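Methionine-binding lipoprotein MetQ (PDB 4GOT) binds methionine and probably passes it to the membrane permease of the MetNPQ ABC transporter, and also takes part in methionine sulfoxide transport. Local coordinates at residues K14-E19 with A83-P88; S41-Y46 with F176-Y181. All coordinates share one frame; numbering follows the deposited sequence.

Interaction 1. Residues K14-E19 with A83-P88; sequences KTPHAE and AVHLEP. With MSE (selenomethionine), chain B.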
loop_
_atom_site.group_PDB
_atom_site.type_symbol
_atom_site.label_atom_id
_atom_site.label_comp_id
_atom_site.label_asym_id
_atom_site.label_seq_id
_atom_site.Cartn_x
_atom_site.Cartn_y
_atom_site.Cartn_z
ATOM N N LYS A 14 2.658 3.896 9.874
ATOM C CA LYS A 14 2.944 5.214 10.445
ATOM C C LYS A 14 2.448 6.389 9.658
ATOM O O LYS A 14 1.894 7.331 10.245
ATOM C CB LYS A 14 4.440 5.430 10.653
ATOM C CG LYS A 14 4.733 6.637 11.548
ATOM C CD LYS A 14 6.107 6.479 12.166
ATOM C CE LYS A 14 6.639 7.743 12.835
ATOM N NZ LYS A 14 8.120 7.785 12.603
ATOM N N THR A 15 2.660 6.321 8.344
ATOM C CA THR A 15 2.276 7.375 7.418
ATOM C C THR A 15 1.964 6.809 5.998
ATOM O O THR A 15 2.709 6.001 5.453
ATOM C CB THR A 15 3.334 8.536 7.406
ATOM O OG1 THR A 15 2.899 9.578 6.531
ATOM C CG2 THR A 15 4.744 8.039 7.002
ATOM N N PRO A 16 0.857 7.252 5.400
ATOM C CA PRO A 16 -0.049 8.294 5.948
ATOM C C PRO A 16 -1.111 7.798 6.928
ATOM O O PRO A 16 -1.842 8.625 7.492
ATOM C CB PRO A 16 -0.785 8.787 4.699
ATOM C CG PRO A 16 -0.814 7.603 3.804
ATOM C CD PRO A 16 0.500 6.900 4.002
ATOM N N HIS A 17 -1.216 6.475 7.104
ATOM C CA HIS A 17 -2.411 5.883 7.673
ATOM C C HIS A 17 -2.615 6.316 9.157
ATOM O O HIS A 17 -3.738 6.760 9.531
ATOM C CB HIS A 17 -2.414 4.343 7.541
ATOM C CG HIS A 17 -2.172 3.837 6.164
ATOM N ND1 HIS A 17 -0.984 4.039 5.504
ATOM C CD2 HIS A 17 -2.931 3.065 5.338
ATOM C CE1 HIS A 17 -1.067 3.526 4.283
ATOM N NE2 HIS A 17 -2.221 2.887 4.168
ATOM N N ALA A 18 -1.583 6.233 9.996
ATOM C CA ALA A 18 -1.744 6.661 11.418
ATOM C C ALA A 18 -1.994 8.200 11.520
ATOM O O ALA A 18 -2.732 8.647 12.363
ATOM C CB ALA A 18 -0.560 6.265 12.312
ATOM N N GLU A 19 -1.402 8.989 10.640
ATOM C CA GLU A 19 -1.674 10.443 10.580
ATOM C C GLU A 19 -3.141 10.791 10.162
ATOM O O GLU A 19 -3.758 11.738 10.699
ATOM C CB GLU A 19 -0.717 11.121 9.602
ATOM C CG GLU A 19 0.754 10.908 9.913
ATOM C CD GLU A 19 1.686 11.799 9.078
ATOM O OE1 GLU A 19 1.270 12.288 7.988
ATOM O OE2 GLU A 19 2.849 11.993 9.506
ATOM N N ALA A 83 -12.851 0.952 1.150
ATOM C CA ALA A 83 -11.677 1.698 0.643
ATOM C C ALA A 83 -11.662 3.181 1.147
ATOM O O ALA A 83 -12.713 3.775 1.386
ATOM C CB ALA A 83 -11.651 1.610 -0.899
ATOM N N VAL A 84 -10.474 3.749 1.311
ATOM C CA VAL A 84 -10.252 5.111 1.843
ATOM C C VAL A 84 -9.421 6.004 0.894
ATOM O O VAL A 84 -9.797 7.166 0.650
ATOM C CB VAL A 84 -9.556 5.102 3.218
ATOM C CG1 VAL A 84 -9.479 6.513 3.801
ATOM C CG2 VAL A 84 -10.267 4.160 4.173
ATOM N N HIS A 85 -8.304 5.446 0.402
ATOM C CA HIS A 85 -7.261 6.167 -0.324
ATOM C C HIS A 85 -6.414 5.216 -1.205
ATOM O O HIS A 85 -6.258 4.021 -0.936
ATOM C CB HIS A 85 -6.360 6.986 0.640
ATOM C CG HIS A 85 -5.237 6.218 1.268
ATOM N ND1 HIS A 85 -5.219 5.875 2.608
ATOM C CD2 HIS A 85 -4.057 5.787 0.762
ATOM C CE1 HIS A 85 -4.107 5.226 2.882
ATOM N NE2 HIS A 85 -3.381 5.165 1.782
ATOM N N LEU A 86 -5.840 5.813 -2.234
ATOM C CA LEU A 86 -4.897 5.190 -3.159
ATOM C C LEU A 86 -3.468 5.813 -2.995
ATOM O O LEU A 86 -3.295 7.046 -2.791
ATOM C CB LEU A 86 -5.442 5.390 -4.615
ATOM C CG LEU A 86 -4.653 4.747 -5.787
ATOM C CD1 LEU A 86 -4.502 3.235 -5.609
ATOM C CD2 LEU A 86 -5.249 5.094 -7.166
ATOM N N GLU A 87 -2.446 4.963 -3.111
ATOM C CA GLU A 87 -1.039 5.399 -3.144
ATOM C C GLU A 87 -0.384 4.920 -4.456
ATOM O O GLU A 87 0.139 3.824 -4.512
ATOM C CB GLU A 87 -0.264 4.780 -1.968
ATOM C CG GLU A 87 -0.660 5.276 -0.607
ATOM C CD GLU A 87 -0.040 4.449 0.521
ATOM O OE1 GLU A 87 1.059 3.863 0.364
ATOM O OE2 GLU A 87 -0.691 4.380 1.579
ATOM N N PRO A 88 -0.442 5.720 -5.537
ATOM C CA PRO A 88 0.286 5.279 -6.738
ATOM C C PRO A 88 1.782 4.942 -6.459
ATOM O O PRO A 88 2.538 5.756 -5.894
ATOM C CB PRO A 88 0.109 6.457 -7.687
ATOM C CG PRO A 88 -1.210 7.019 -7.296
ATOM C CD PRO A 88 -1.234 6.929 -5.795
HETATM N N MSE B 300 0.193 1.359 1.536
HETATM C CA MSE B 300 0.772 0.355 0.593
HETATM C C MSE B 300 0.478 0.690 -0.908
HETATM O O MSE B 300 -0.660 0.939 -1.198
HETATM O OXT MSE B 300 1.309 0.679 -1.851
HETATM C CB MSE B 300 0.167 -1.020 0.916
HETATM C CG MSE B 300 0.840 -2.193 0.276
HETATM SE SE MSE B 300 -0.130 -3.895 0.570
HETATM C CE MSE B 300 0.460 -4.216 2.556
#

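Interaction 2. Residues S41-Y46 with F176-Y181; sequences SDYKMY and FINVNY. With MSE (selenomethionine), chain B.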
loop_
_atom_site.group_PDB
_atom_site.type_symbol
_atom_site.label_atom_id
_atom_site.label_comp_id
_atom_site.label_asym_id
_atom_site.label_seq_id
_atom_site.Cartn_x
_atom_site.Cartn_y
_atom_site.Cartn_z
ATOM N N SER A 41 5.780 -3.007 13.156
ATOM C CA SER A 41 7.083 -2.907 12.439
ATOM C C SER A 41 7.089 -3.418 10.999
ATOM O O SER A 41 7.981 -3.069 10.234
ATOM C CB SER A 41 8.210 -3.578 13.212
ATOM O OG SER A 41 7.855 -4.860 13.685
ATOM N N ASP A 42 6.156 -4.288 10.627
ATOM C CA ASP A 42 6.080 -4.700 9.207
ATOM C C ASP A 42 4.707 -5.222 8.846
ATOM O O ASP A 42 3.915 -5.582 9.712
ATOM C CB ASP A 42 7.197 -5.724 8.854
ATOM C CG ASP A 42 6.719 -7.192 8.919
ATOM O OD1 ASP A 42 6.675 -7.727 10.035
ATOM O OD2 ASP A 42 6.383 -7.802 7.844
ATOM N N TYR A 43 4.439 -5.191 7.527
ATOM C CA TYR A 43 3.176 -5.442 6.937
ATOM C C TYR A 43 2.576 -6.756 7.414
ATOM O O TYR A 43 1.352 -6.855 7.544
ATOM C CB TYR A 43 3.347 -5.542 5.400
ATOM C CG TYR A 43 3.466 -4.279 4.538
ATOM C CD1 TYR A 43 3.135 -3.020 4.990
ATOM C CD2 TYR A 43 3.882 -4.401 3.199
ATOM C CE1 TYR A 43 3.212 -1.904 4.152
ATOM C CE2 TYR A 43 3.974 -3.306 2.351
ATOM C CZ TYR A 43 3.641 -2.051 2.835
ATOM O OH TYR A 43 3.731 -0.983 1.996
ATOM N N LYS A 44 3.399 -7.766 7.682
ATOM C CA LYS A 44 2.865 -9.091 8.046
ATOM C C LYS A 44 2.213 -9.086 9.438
ATOM O O LYS A 44 1.427 -9.971 9.760
ATOM C CB LYS A 44 3.949 -10.182 7.960
ATOM C CG LYS A 44 4.399 -10.598 6.556
ATOM C CD LYS A 44 3.218 -11.033 5.661
ATOM C CE LYS A 44 3.418 -12.370 4.940
ATOM N NZ LYS A 44 4.655 -12.390 4.117
HETATM N N MSE A 45 2.543 -8.084 10.259
HETATM C CA MSE A 45 2.002 -8.007 11.604
HETATM C C MSE A 45 0.530 -7.567 11.715
HETATM O O MSE A 45 -0.155 -7.900 12.702
HETATM C CB MSE A 45 2.879 -7.084 12.475
HETATM C CG MSE A 45 4.229 -7.678 12.694
HETATM SE SE MSE A 45 5.276 -6.564 13.926
HETATM C CE MSE A 45 4.188 -6.796 15.546
ATOM N N TYR A 46 0.040 -6.814 10.735
ATOM C CA TYR A 46 -1.228 -6.092 10.874
ATOM C C TYR A 46 -2.439 -7.044 10.849
ATOM O O TYR A 46 -3.281 -6.965 11.710
ATOM C CB TYR A 46 -1.325 -5.012 9.794
ATOM C CG TYR A 46 -0.353 -3.875 10.039
ATOM C CD1 TYR A 46 0.953 -3.922 9.571
ATOM C CD2 TYR A 46 -0.734 -2.756 10.782
ATOM C CE1 TYR A 46 1.860 -2.872 9.848
ATOM C CE2 TYR A 46 0.165 -1.732 11.075
ATOM C CZ TYR A 46 1.453 -1.775 10.605
ATOM O OH TYR A 46 2.299 -0.697 10.862
ATOM N N PHE A 176 11.687 -0.306 -6.355
ATOM C CA PHE A 176 10.263 -0.069 -6.010
ATOM C C PHE A 176 10.122 0.302 -4.541
ATOM O O PHE A 176 10.696 -0.376 -3.684
ATOM C CB PHE A 176 9.379 -1.288 -6.304
ATOM C CG PHE A 176 9.130 -1.512 -7.783
ATOM C CD1 PHE A 176 10.014 -2.280 -8.532
ATOM C CD2 PHE A 176 8.022 -0.984 -8.413
ATOM C CE1 PHE A 176 9.813 -2.492 -9.907
ATOM C CE2 PHE A 176 7.805 -1.199 -9.783
ATOM C CZ PHE A 176 8.696 -1.957 -10.528
ATOM N N ILE A 177 9.390 1.385 -4.259
ATOM C CA ILE A 177 9.095 1.790 -2.854
ATOM C C ILE A 177 7.583 2.162 -2.777
ATOM O O ILE A 177 7.073 3.010 -3.556
ATOM C CB ILE A 177 9.961 2.982 -2.334
ATOM C CG1 ILE A 177 11.442 2.866 -2.767
ATOM C CG2 ILE A 177 9.867 3.073 -0.812
ATOM C CD1 ILE A 177 12.322 4.062 -2.410
ATOM N N ASN A 178 6.876 1.526 -1.845
ATOM C CA ASN A 178 5.466 1.825 -1.573
ATOM C C ASN A 178 5.411 3.242 -1.003
ATOM O O ASN A 178 6.263 3.585 -0.186
ATOM C CB ASN A 178 4.900 0.869 -0.509
ATOM C CG ASN A 178 4.813 -0.586 -0.978
ATOM O OD1 ASN A 178 3.829 -0.989 -1.599
ATOM N ND2 ASN A 178 5.836 -1.363 -0.697
ATOM N N VAL A 179 4.401 4.030 -1.374
ATOM C CA VAL A 179 4.303 5.421 -0.887
ATOM C C VAL A 179 4.421 5.530 0.662
ATOM O O VAL A 179 5.092 6.418 1.165
ATOM C CB VAL A 179 3.007 6.124 -1.365
ATOM C CG1 VAL A 179 2.891 7.516 -0.710
ATOM C CG2 VAL A 179 2.906 6.185 -2.901
ATOM N N ASN A 180 3.773 4.660 1.424
ATOM C CA ASN A 180 3.864 4.758 2.905
ATOM C C ASN A 180 5.302 4.706 3.467
ATOM O O ASN A 180 5.692 5.509 4.331
ATOM C CB ASN A 180 2.984 3.720 3.620
ATOM C CG ASN A 180 3.533 2.300 3.576
ATOM O OD1 ASN A 180 3.409 1.598 2.543
ATOM N ND2 ASN A 180 4.047 1.818 4.728
ATOM N N TYR A 181 6.106 3.789 2.928
ATOM C CA TYR A 181 7.508 3.664 3.327
ATOM C C TYR A 181 8.383 4.700 2.678
ATOM O O TYR A 181 9.330 5.166 3.317
ATOM C CB TYR A 181 7.995 2.257 3.054
ATOM C CG TYR A 181 7.424 1.273 4.014
ATOM C CD1 TYR A 181 7.474 1.521 5.398
ATOM C CD2 TYR A 181 6.867 0.055 3.568
ATOM C CE1 TYR A 181 6.951 0.609 6.302
ATOM C CE2 TYR A 181 6.369 -0.866 4.474
ATOM C CZ TYR A 181 6.413 -0.590 5.832
ATOM O OH TYR A 181 5.906 -1.491 6.753
HETATM N N MSE B 300 0.193 1.359 1.536
HETATM C CA MSE B 300 0.772 0.355 0.593
HETATM C C MSE B 300 0.478 0.690 -0.908
HETATM O O MSE B 300 -0.660 0.939 -1.198
HETATM O OXT MSE B 300 1.309 0.679 -1.851
HETATM C CB MSE B 300 0.167 -1.020 0.916
HETATM C CG MSE B 300 0.840 -2.193 0.276
HETATM SE SE MSE B 300 -0.130 -3.895 0.570
HETATM C CE MSE B 300 0.460 -4.216 2.556
HETATM O O HOH W 1 4.851 -0.647 9.317
#

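Interaction 1. Residues K14-E19 with A83-P88
H17 and H85 meet as an offset edge-to-face pair. One face of the H17 imidazole takes CE1 of H85, which stands 3.2 Å above the ring plane and toward its rim. At the edge of the same H17 ring, near its plane, is the amino N of the bound selenomethionine. The two ring planes are turned 62° apart, and their centroids lie 4.7 Å from each other. H85 thus offers its CE1 edge, with CE1 3.3 Å from H17 NE2. H17 NE2 itself is hydrogen-bonded to OD1 of N206. CB of H85 already points at helix 14-29, and a chi1 of 84° sets the ring so that its CE1 corner reaches H17. ND1 of H85 is hydrogen-bonded to Y59 OH.

E87 connects this pair to the ligand. H85 NE2 donates to E87 OE2, a His-carboxylate hydrogen bond, although OE2 is modelled too close to a neighbour, so the details of this bond are doubtful. E87 OE1 accepts from the ligand amino N at 2.9 Å. The E87 chain runs extended beyond CG, which carries the carboxylate out to that amino group. The negative charge is likely to stabilise a protonated ligand amine. P16 follows a cis peptide bond. Its ring brings CG to 4.1 Å from H85 NE2.

Replacing H17 by alanine removes the imidazole, which would probably leave the H85 edge without its aromatic face and N206 OD1 without this donor.

The contact is buried. It joins P16 and H17, near the N-terminal end of helix 14-29, to the end of strand 78-86 and the residues just after it. V84 and H85 pair through their backbones with N206, at the start of strand 206-211, while E87 touches V179 of helix 179-184.

Interaction 2. Residues S41-Y46 with F176-Y181
Y43 reaches across to N180 with its hydroxyl and lays its ring between Y181 and the bound selenomethionine. This is the tight part of the contact. Y43 OH donates to N180 OD1 at 2.7 Å. The hydroxyl meets a lone pair in the carbonyl plane, at a C=O...donor angle of 134°. The same OD1 accepts a weak bond from the ligand amino N, 3.4 Å away. One amide oxygen therefore serves both the tyrosine and the ligand.

The ligand methyl CE sits 3.4 Å above the Y43 ring, over its centre. On the opposite face CE2 of Y181 comes to 3.3 Å from Y43 CE1. The two tyrosine planes are 36° apart, and the two side chains run antiparallel past one another. N180 CG stands between its backbone N and carbonyl carbon (chi1 74°), which folds the amide back over Y181. Its ND2 lies over the centre of that ring.

The looser side is toward S41 and D42. S41 is exposed, and CA of D42 comes no nearer than 4.0 Å to Y181 OH. A water bridges the two segments here, 3.0 Å from Y46 OH and 2.9 Å from Y181 OH. D42 OD2 takes the backbone N of K44 in a capping bond, in the turn that leads into helix 44-51.

Y43, N178 and N180 belong to the ligand pocket. A ligand held between two lobes, with residues from both closing on it, is characteristic of periplasmic-binding-protein folds, the clan of this NlpA lipoprotein.

In the fold
From the N terminus the chain passes 14-19, then 41-46, then 83-88 and finally 176-181. Interaction 1 closes the loop from the first helix to strand 78-86 and its end. Interaction 2 opens within that loop and closes well beyond it, so the two cross. Their centres are about 11 Å apart. They touch directly: E87 OE1 lies 3.0 Å from N180 N, a probable hydrogen bond, and T15 packs on N180. Interaction 1 stays close to the six-stranded sheet. Interaction 2 ties the turn leading into helix 44-51 to N178, which follows strand 174-177 of the five-stranded sheet, and to helix 179-184. Both contacts meet at the bound selenomethionine.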